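Local coordinates for nitrate transport protein (Xanthomonas axonopodis pv. citri, PDB 3KSX), which probably captures alkanesulfonates in the periplasm for uptake by an ABC transporter, and is bound here to the sulfonate buffer MOPS, at residues Pro89-Gln94 and Leu100-Trp105; Ala93-Ala98 and Arg298-Arg303. All blocks are in the same frame, centred on the assembly; numbering follows the deposited sequence.

Interaction 1 (Pro89-Gln94 and Leu100-Trp105); sequences PPLFAQ and LLYVGW
Tyr-102 reaches from strand 100-105 to helix 89-94 and donates a hydrogen bond from its phenol OH to Gln-94 OE1, 2.8 Å away. The acceptor lies at the edge of the ring, in its plane, whereas the amide is turned 72° from that plane. From the carbonyl's side the bond is bent: the C=O...donor angle is 148° and the hydroxyl sits somewhat out of the carbonyl plane. Tyr-102 buries the most surface, and CG anti to its carbonyl carbon (chi1 -68°) carries the ring to the helix. Pro-90 crosses it at about a right angle, its CB 3.8 Å from CZ of Tyr-102 and its CG equally near CE2. Leu-91 CD2 adds an apolar neighbour 3.7 Å from the Tyr-102 hydroxyl. Leu-100, second in buried area, sends CD2 to within 3.8 Å of Ala-93 CB and 4.2 Å of Pro-90 CB, while its CG lies across the aliphatic part of Gln-94. Helix and strand run nearly antiparallel, with axes 10.0 Å apart, as successive elements of one alpha/beta lobe. Phe-213 stacks edge-to-face with the ring. The chemistry thus pairs an apolar helix-on-strand interface with one directional bond: the buried hydroxyl has two polar partners, Gln-94 OE1 and Gln-287 NE2, which together would limit how the phenol can shift.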
ATOM      1  N   PRO A  89      -4.324  -0.619  -6.257  1.00 19.35           N
ATOM      2  CA  PRO A  89      -4.806  -2.014  -6.400  1.00 20.90           C
ATOM      3  C   PRO A  89      -6.341  -2.155  -6.611  1.00 19.76           C
ATOM      4  O   PRO A  89      -6.771  -2.872  -7.554  1.00 19.59           O
ATOM      5  CB  PRO A  89      -4.326  -2.702  -5.148  1.00 20.52           C
ATOM      6  CG  PRO A  89      -2.926  -1.972  -4.861  1.00 22.34           C
ATOM      7  CD  PRO A  89      -3.321  -0.503  -5.178  1.00 20.05           C
ATOM      8  N   PRO A  90      -7.161  -1.437  -5.820  1.00 20.69           N
ATOM      9  CA  PRO A  90      -8.582  -1.576  -6.035  1.00 22.18           C
ATOM     10  C   PRO A  90      -9.073  -1.085  -7.376  1.00 22.06           C
ATOM     11  O   PRO A  90     -10.074  -1.594  -7.864  1.00 25.06           O
ATOM     12  CB  PRO A  90      -9.244  -0.801  -4.886  1.00 21.59           C
ATOM     13  CG  PRO A  90      -8.150   0.037  -4.261  1.00 21.59           C
ATOM     14  CD  PRO A  90      -6.828  -0.628  -4.628  1.00 20.24           C
ATOM     15  N   LEU A  91      -8.394  -0.092  -7.969  1.00 21.81           N
ATOM     16  CA  LEU A  91      -8.754   0.414  -9.285  1.00 22.34           C
ATOM     17  C   LEU A  91      -8.516  -0.706 -10.300  1.00 23.14           C
ATOM     18  O   LEU A  91      -9.331  -0.994 -11.187  1.00 22.87           O
ATOM     19  CB  LEU A  91      -7.903   1.660  -9.594  1.00 21.10           C
ATOM     20  CG  LEU A  91      -8.276   2.907  -8.780  1.00 22.41           C
ATOM     21  CD1 LEU A  91      -7.289   4.087  -9.071  1.00 23.19           C
ATOM     22  CD2 LEU A  91      -9.727   3.266  -8.990  1.00 24.49           C
ATOM     23  N   PHE A  92      -7.376  -1.366 -10.160  1.00 23.59           N
ATOM     24  CA  PHE A  92      -7.126  -2.478 -11.093  1.00 24.05           C
ATOM     25  C   PHE A  92      -8.100  -3.591 -10.853  1.00 25.75           C
ATOM     26  O   PHE A  92      -8.521  -4.179 -11.783  1.00 25.47           O
ATOM     27  CB  PHE A  92      -5.671  -3.002 -10.977  1.00 25.72           C
ATOM     28  CG  PHE A  92      -4.695  -2.259 -11.839  1.00 26.51           C
ATOM     29  CD1 PHE A  92      -4.433  -0.902 -11.613  1.00 26.44           C
ATOM     30  CD2 PHE A  92      -3.994  -2.900 -12.867  1.00 31.91           C
ATOM     31  CE1 PHE A  92      -3.536  -0.193 -12.444  1.00 29.52           C
ATOM     32  CE2 PHE A  92      -3.054  -2.166 -13.689  1.00 27.62           C
ATOM     33  CZ  PHE A  92      -2.853  -0.830 -13.473  1.00 31.61           C
ATOM     34  N   ALA A  93      -8.420  -3.935  -9.601  1.00 24.18           N
ATOM     35  CA  ALA A  93      -9.449  -4.961  -9.314  1.00 25.48           C
ATOM     36  C   ALA A  93     -10.854  -4.646  -9.847  1.00 26.33           C
ATOM     37  O   ALA A  93     -11.446  -5.509 -10.495  1.00 27.03           O
ATOM     38  CB  ALA A  93      -9.496  -5.246  -7.809  1.00 23.55           C
ATOM     39  N   GLN A  94     -11.365  -3.413  -9.615  1.00 25.02           N
ATOM     40  CA  GLN A  94     -12.617  -2.905 -10.235  1.00 25.73           C
ATOM     41  C   GLN A  94     -12.581  -2.996 -11.747  1.00 27.18           C
ATOM     42  O   GLN A  94     -13.556  -3.488 -12.379  1.00 27.36           O
ATOM     43  CB  GLN A  94     -12.804  -1.452  -9.832  1.00 23.90           C
ATOM     44  CG  GLN A  94     -13.289  -1.259  -8.388  1.00 24.81           C
ATOM     45  CD  GLN A  94     -13.649   0.191  -8.087  1.00 27.43           C
ATOM     46  OE1 GLN A  94     -12.791   0.984  -7.798  1.00 30.02           O
ATOM     47  NE2 GLN A  94     -14.966   0.534  -8.181  1.00 26.35           N
ATOM     48  N   LEU A 100     -15.909  -5.131  -5.039  1.00 30.86           N
ATOM     49  CA  LEU A 100     -15.419  -4.784  -3.726  1.00 27.05           C
ATOM     50  C   LEU A 100     -16.073  -3.524  -3.215  1.00 24.05           C
ATOM     51  O   LEU A 100     -16.648  -2.764  -3.998  1.00 25.94           O
ATOM     52  CB  LEU A 100     -13.889  -4.603  -3.856  1.00 26.75           C
ATOM     53  CG  LEU A 100     -13.389  -3.612  -4.912  1.00 24.40           C
ATOM     54  CD1 LEU A 100     -13.375  -2.213  -4.256  1.00 28.03           C
ATOM     55  CD2 LEU A 100     -11.911  -3.984  -5.153  1.00 25.54           C
ATOM     56  N   LEU A 101     -15.936  -3.262  -1.902  1.00 22.82           N
ATOM     57  CA  LEU A 101     -16.286  -2.000  -1.357  1.00 21.68           C
ATOM     58  C   LEU A 101     -15.028  -1.340  -0.756  1.00 21.25           C
ATOM     59  O   LEU A 101     -14.175  -2.052  -0.256  1.00 23.12           O
ATOM     60  CB  LEU A 101     -17.327  -2.227  -0.224  1.00 21.60           C
ATOM     61  CG  LEU A 101     -18.731  -2.600  -0.653  1.00 23.94           C
ATOM     62  CD1 LEU A 101     -19.528  -2.899   0.659  1.00 21.73           C
ATOM     63  CD2 LEU A 101     -19.419  -1.497  -1.495  1.00 23.18           C
ATOM     64  N   TYR A 102     -14.963  -0.003  -0.780  1.00 20.70           N
ATOM     65  CA  TYR A 102     -13.970   0.773  -0.006  1.00 19.92           C
ATOM     66  C   TYR A 102     -14.654   1.031   1.308  1.00 19.83           C
ATOM     67  O   TYR A 102     -15.692   1.659   1.296  1.00 22.01           O
ATOM     68  CB  TYR A 102     -13.749   2.119  -0.700  1.00 16.69           C
ATOM     69  CG  TYR A 102     -13.064   2.050  -2.042  1.00 20.41           C
ATOM     70  CD1 TYR A 102     -13.786   1.710  -3.206  1.00 19.52           C
ATOM     71  CD2 TYR A 102     -11.723   2.364  -2.157  1.00 22.18           C
ATOM     72  CE1 TYR A 102     -13.146   1.708  -4.518  1.00 23.15           C
ATOM     73  CE2 TYR A 102     -11.079   2.371  -3.404  1.00 21.04           C
ATOM     74  CZ  TYR A 102     -11.767   2.005  -4.566  1.00 21.29           C
ATOM     75  OH  TYR A 102     -11.116   2.035  -5.820  1.00 23.45           O
ATOM     76  N   VAL A 103     -14.066   0.643   2.452  1.00 19.25           N
ATOM     77  CA  VAL A 103     -14.780   0.739   3.717  1.00 20.77           C
ATOM     78  C   VAL A 103     -13.946   1.629   4.694  1.00 21.21           C
ATOM     79  O   VAL A 103     -14.369   1.981   5.808  1.00 23.69           O
ATOM     80  CB  VAL A 103     -15.066  -0.703   4.321  1.00 19.72           C
ATOM     81  CG1 VAL A 103     -15.917  -1.544   3.305  1.00 22.53           C
ATOM     82  CG2 VAL A 103     -13.666  -1.441   4.657  1.00 23.71           C
ATOM     83  N   GLY A 104     -12.750   1.989   4.281  1.00 23.56           N
ATOM     84  CA  GLY A 104     -11.921   2.816   5.123  1.00 21.60           C
ATOM     85  C   GLY A 104     -10.770   3.430   4.368  1.00 24.48           C
ATOM     86  O   GLY A 104     -10.388   2.929   3.295  1.00 21.47           O
ATOM     87  N   TRP A 105     -10.266   4.550   4.892  1.00 21.69           N
ATOM     88  CA  TRP A 105      -9.217   5.326   4.172  1.00 23.57           C
ATOM     89  C   TRP A 105      -8.023   5.573   5.062  1.00 23.80           C
ATOM     90  O   TRP A 105      -8.222   5.893   6.251  1.00 23.33           O
ATOM     91  CB  TRP A 105      -9.795   6.649   3.599  1.00 23.65           C
ATOM     92  CG  TRP A 105      -8.733   7.662   3.165  1.00 23.03           C
ATOM     93  CD1 TRP A 105      -7.841   7.527   2.175  1.00 20.60           C
ATOM     94  CD2 TRP A 105      -8.400   8.895   3.832  1.00 20.46           C
ATOM     95  NE1 TRP A 105      -7.013   8.653   2.087  1.00 22.15           N
ATOM     96  CE2 TRP A 105      -7.321   9.486   3.121  1.00 25.11           C
ATOM     97  CE3 TRP A 105      -8.930   9.556   4.939  1.00 27.01           C
ATOM     98  CZ2 TRP A 105      -6.745  10.722   3.490  1.00 26.20           C
ATOM     99  CZ3 TRP A 105      -8.329  10.726   5.356  1.00 27.10           C
ATOM    100  CH2 TRP A 105      -7.246  11.313   4.615  1.00 27.56           C
TER

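Interaction 2 (Ala93-Ala98 and Arg298-Arg303)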
ATOM      1  N   ALA A  93      -8.420  -3.935  -9.601  1.00 24.18           N
ATOM      2  CA  ALA A  93      -9.449  -4.961  -9.314  1.00 25.48           C
ATOM      3  C   ALA A  93     -10.854  -4.646  -9.847  1.00 26.33           C
ATOM      4  O   ALA A  93     -11.446  -5.509 -10.495  1.00 27.03           O
ATOM      5  CB  ALA A  93      -9.496  -5.246  -7.809  1.00 23.55           C
ATOM      6  N   GLN A  94     -11.365  -3.413  -9.615  1.00 25.02           N
ATOM      7  CA  GLN A  94     -12.617  -2.905 -10.235  1.00 25.73           C
ATOM      8  C   GLN A  94     -12.581  -2.996 -11.747  1.00 27.18           C
ATOM      9  O   GLN A  94     -13.556  -3.488 -12.379  1.00 27.36           O
ATOM     10  CB  GLN A  94     -12.804  -1.452  -9.832  1.00 23.90           C
ATOM     11  CG  GLN A  94     -13.289  -1.259  -8.388  1.00 24.81           C
ATOM     12  CD  GLN A  94     -13.649   0.191  -8.087  1.00 27.43           C
ATOM     13  OE1 GLN A  94     -12.791   0.984  -7.798  1.00 30.02           O
ATOM     14  NE2 GLN A  94     -14.966   0.534  -8.181  1.00 26.35           N
ATOM     15  N   ALA A  95     -11.507  -2.538 -12.378  1.00 27.43           N
ATOM     16  CA  ALA A  95     -11.375  -2.660 -13.832  1.00 28.83           C
ATOM     17  C   ALA A  95     -11.520  -4.082 -14.368  1.00 31.48           C
ATOM     18  O   ALA A  95     -11.982  -4.294 -15.513  1.00 31.70           O
ATOM     19  CB  ALA A  95     -10.078  -2.061 -14.291  1.00 30.03           C
ATOM     20  N   ALA A  96     -11.084  -5.055 -13.576  1.00 32.95           N
ATOM     21  CA  ALA A  96     -11.158  -6.451 -13.979  1.00 33.18           C
ATOM     22  C   ALA A  96     -12.518  -7.041 -13.624  1.00 33.71           C
ATOM     23  O   ALA A  96     -12.706  -8.219 -13.845  1.00 34.72           O
ATOM     24  CB  ALA A  96     -10.018  -7.260 -13.355  1.00 32.40           C
ATOM     25  N   GLY A  97     -13.442  -6.230 -13.056  1.00 34.15           N
ATOM     26  CA  GLY A  97     -14.798  -6.654 -12.630  1.00 34.44           C
ATOM     27  C   GLY A  97     -15.066  -7.090 -11.179  1.00 34.90           C
ATOM     28  O   GLY A  97     -16.121  -7.675 -10.880  1.00 35.46           O
ATOM     29  N   ALA A  98     -14.129  -6.826 -10.264  1.00 33.76           N
ATOM     30  CA  ALA A  98     -14.268  -7.205  -8.839  1.00 33.52           C
ATOM     31  C   ALA A  98     -15.376  -6.363  -8.203  1.00 34.33           C
ATOM     32  O   ALA A  98     -15.464  -5.194  -8.501  1.00 34.90           O
ATOM     33  CB  ALA A  98     -12.938  -6.969  -8.071  1.00 33.90           C
ATOM     34  N   ARG A 298      -4.180   4.910 -20.898  1.00 36.40           N
ATOM     35  CA  ARG A 298      -4.274   3.551 -21.413  1.00 38.41           C
ATOM     36  C   ARG A 298      -3.606   2.497 -20.506  1.00 37.55           C
ATOM     37  O   ARG A 298      -3.059   1.481 -20.974  1.00 37.62           O
ATOM     38  CB  ARG A 298      -3.670   3.501 -22.800  1.00 39.56           C
ATOM     39  CG  ARG A 298      -4.201   4.529 -23.788  1.00 44.37           C
ATOM     40  CD  ARG A 298      -3.650   4.193 -25.205  1.00 54.77           C
ATOM     41  NE  ARG A 298      -2.203   4.472 -25.426  1.00 62.72           N
ATOM     42  CZ  ARG A 298      -1.171   3.603 -25.296  1.00 65.40           C
ATOM     43  NH1 ARG A 298      -1.359   2.334 -24.897  1.00 64.77           N
ATOM     44  NH2 ARG A 298       0.082   4.021 -25.561  1.00 66.23           N
ATOM     45  N   LEU A 299      -3.659   2.725 -19.201  1.00 36.06           N
ATOM     46  CA  LEU A 299      -3.116   1.765 -18.246  1.00 35.66           C
ATOM     47  C   LEU A 299      -4.194   0.867 -17.625  1.00 35.62           C
ATOM     48  O   LEU A 299      -3.875  -0.103 -16.926  1.00 34.74           O
ATOM     49  CB  LEU A 299      -2.347   2.511 -17.159  1.00 35.54           C
ATOM     50  CG  LEU A 299      -1.273   3.476 -17.639  1.00 36.63           C
ATOM     51  CD1 LEU A 299      -0.665   4.218 -16.513  1.00 37.75           C
ATOM     52  CD2 LEU A 299      -0.184   2.731 -18.392  1.00 36.79           C
ATOM     53  N   LEU A 300      -5.466   1.214 -17.863  1.00 34.74           N
ATOM     54  CA  LEU A 300      -6.608   0.423 -17.449  1.00 34.15           C
ATOM     55  C   LEU A 300      -7.483   0.305 -18.701  1.00 36.51           C
ATOM     56  O   LEU A 300      -7.550   1.260 -19.503  1.00 36.44           O
ATOM     57  CB  LEU A 300      -7.400   1.158 -16.344  1.00 33.96           C
ATOM     58  CG  LEU A 300      -6.816   1.137 -14.914  1.00 30.02           C
ATOM     59  CD1 LEU A 300      -7.756   1.842 -14.036  1.00 35.92           C
ATOM     60  CD2 LEU A 300      -6.731  -0.283 -14.446  1.00 30.47           C
ATOM     61  N   PRO A 301      -8.136  -0.841 -18.864  1.00 38.71           N
ATOM     62  CA  PRO A 301      -8.990  -1.052 -20.010  1.00 41.18           C
ATOM     63  C   PRO A 301     -10.319  -0.286 -19.933  1.00 43.25           C
ATOM     64  O   PRO A 301     -10.671   0.359 -20.924  1.00 42.98           O
ATOM     65  CB  PRO A 301      -9.161  -2.573 -20.052  1.00 40.73           C
ATOM     66  CG  PRO A 301      -8.904  -3.049 -18.722  1.00 40.79           C
ATOM     67  CD  PRO A 301      -8.008  -2.049 -18.034  1.00 38.79           C
ATOM     68  N   LYS A 302     -11.009  -0.331 -18.781  1.00 43.43           N
ATOM     69  CA  LYS A 302     -12.307   0.350 -18.546  1.00 44.03           C
ATOM     70  C   LYS A 302     -12.050   1.688 -17.885  1.00 43.46           C
ATOM     71  O   LYS A 302     -11.074   1.810 -17.117  1.00 42.85           O
ATOM     72  CB  LYS A 302     -13.158  -0.449 -17.530  1.00 44.54           C
ATOM     73  CG  LYS A 302     -13.509  -1.919 -17.817  1.00 47.61           C
ATOM     74  CD  LYS A 302     -13.721  -2.209 -19.312  1.00 57.18           C
ATOM     75  CE  LYS A 302     -12.654  -3.220 -19.845  1.00 59.90           C
ATOM     76  NZ  LYS A 302     -12.260  -3.059 -21.290  1.00 62.17           N
ATOM     77  N   ARG A 303     -12.909   2.698 -18.092  1.00 42.03           N
ATOM     78  CA  ARG A 303     -12.987   3.765 -17.053  1.00 41.22           C
ATOM     79  C   ARG A 303     -13.635   3.056 -15.815  1.00 39.30           C
ATOM     80  O   ARG A 303     -14.524   2.155 -15.985  1.00 41.16           O
ATOM     81  CB  ARG A 303     -13.738   5.050 -17.501  1.00 42.76           C
ATOM     82  CG  ARG A 303     -13.400   6.301 -16.574  1.00 44.75           C
ATOM     83  CD  ARG A 303     -14.625   7.032 -16.070  1.00 53.00           C
ATOM     84  NE  ARG A 303     -14.864   8.317 -16.756  1.00 57.67           N
ATOM     85  CZ  ARG A 303     -15.130   9.476 -16.127  1.00 61.11           C
ATOM     86  NH1 ARG A 303     -15.197   9.508 -14.783  1.00 55.09           N
ATOM     87  NH2 ARG A 303     -15.349  10.605 -16.844  1.00 60.75           N
TER
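The closest backbone approach is between Ala-95 and Lys-302, whose CA atoms are 5.7 Å apart where the last turn of helix 88-95 meets the irregular chain 298-303. That turn ends in a Schellman motif: Gly-97 adopts a positive phi of 94°, its N bonds back to Gln-94 O at 2.8 Å, and Ala-98 N reaches Ala-93 O at 3.0 Å. Ala-95 carries the contact, burying the most surface, with its methyl directed at the opposing chain. Leu-300 meets that methyl with one branch, CD2 lying 3.8 Å from Ala-95 CB. The leucine's CG sits beside its own backbone N, anti to the carbonyl carbon (chi1 -77°), and chi2 near 180° puts CD1 anti to CA, so that the other branch, CD2, is the one that meets the methyl. Pro-301 adds its CD methylene more loosely, 4.3 Å from the same CB. Lys-302 starts toward the helix but does not finish there: its CG passes 3.6 Å from Ala-95 O, and bends at chi2, chi3 and chi4 lead the rest of the chain away. Outside the pair, Val-304 also touches Ala-95, Phe-294 of helix 281-296 packs on Leu-300, and Arg-303 makes a salt bridge to Asp-292. The contact therefore joins a helix C-terminus to the loop following helix 281-296. Its chemistry is apolar and partly buried: a single methyl touches a leucine branch and the CD of a proline, while lysine contributes methylene packing to a carbonyl oxygen, without a charge pairing between the two segments.

In the fold
Both contacts start from helix 88-95 and share Ala-93 and Gln-94, with centres about 12 Å apart on the same side of the chain's centre. Interaction 1 is local, its segments separated by five residues that finish the helix and turn the chain back, and sets the helix against strand 100-106, an outermost strand of one five-stranded mixed sheet. Interaction 2 brings back the loop after helix 281-296, with 199 residues intervening. The two meet directly: Phe-92 CD1 is 3.7 Å from Leu-300 CD2. Helix 88-95 is thus packed against its own sheet and against chain from near the C-terminus, uniting sequence-distant parts in one lobe of a two-lobed fold, as in periplasmic binding proteins.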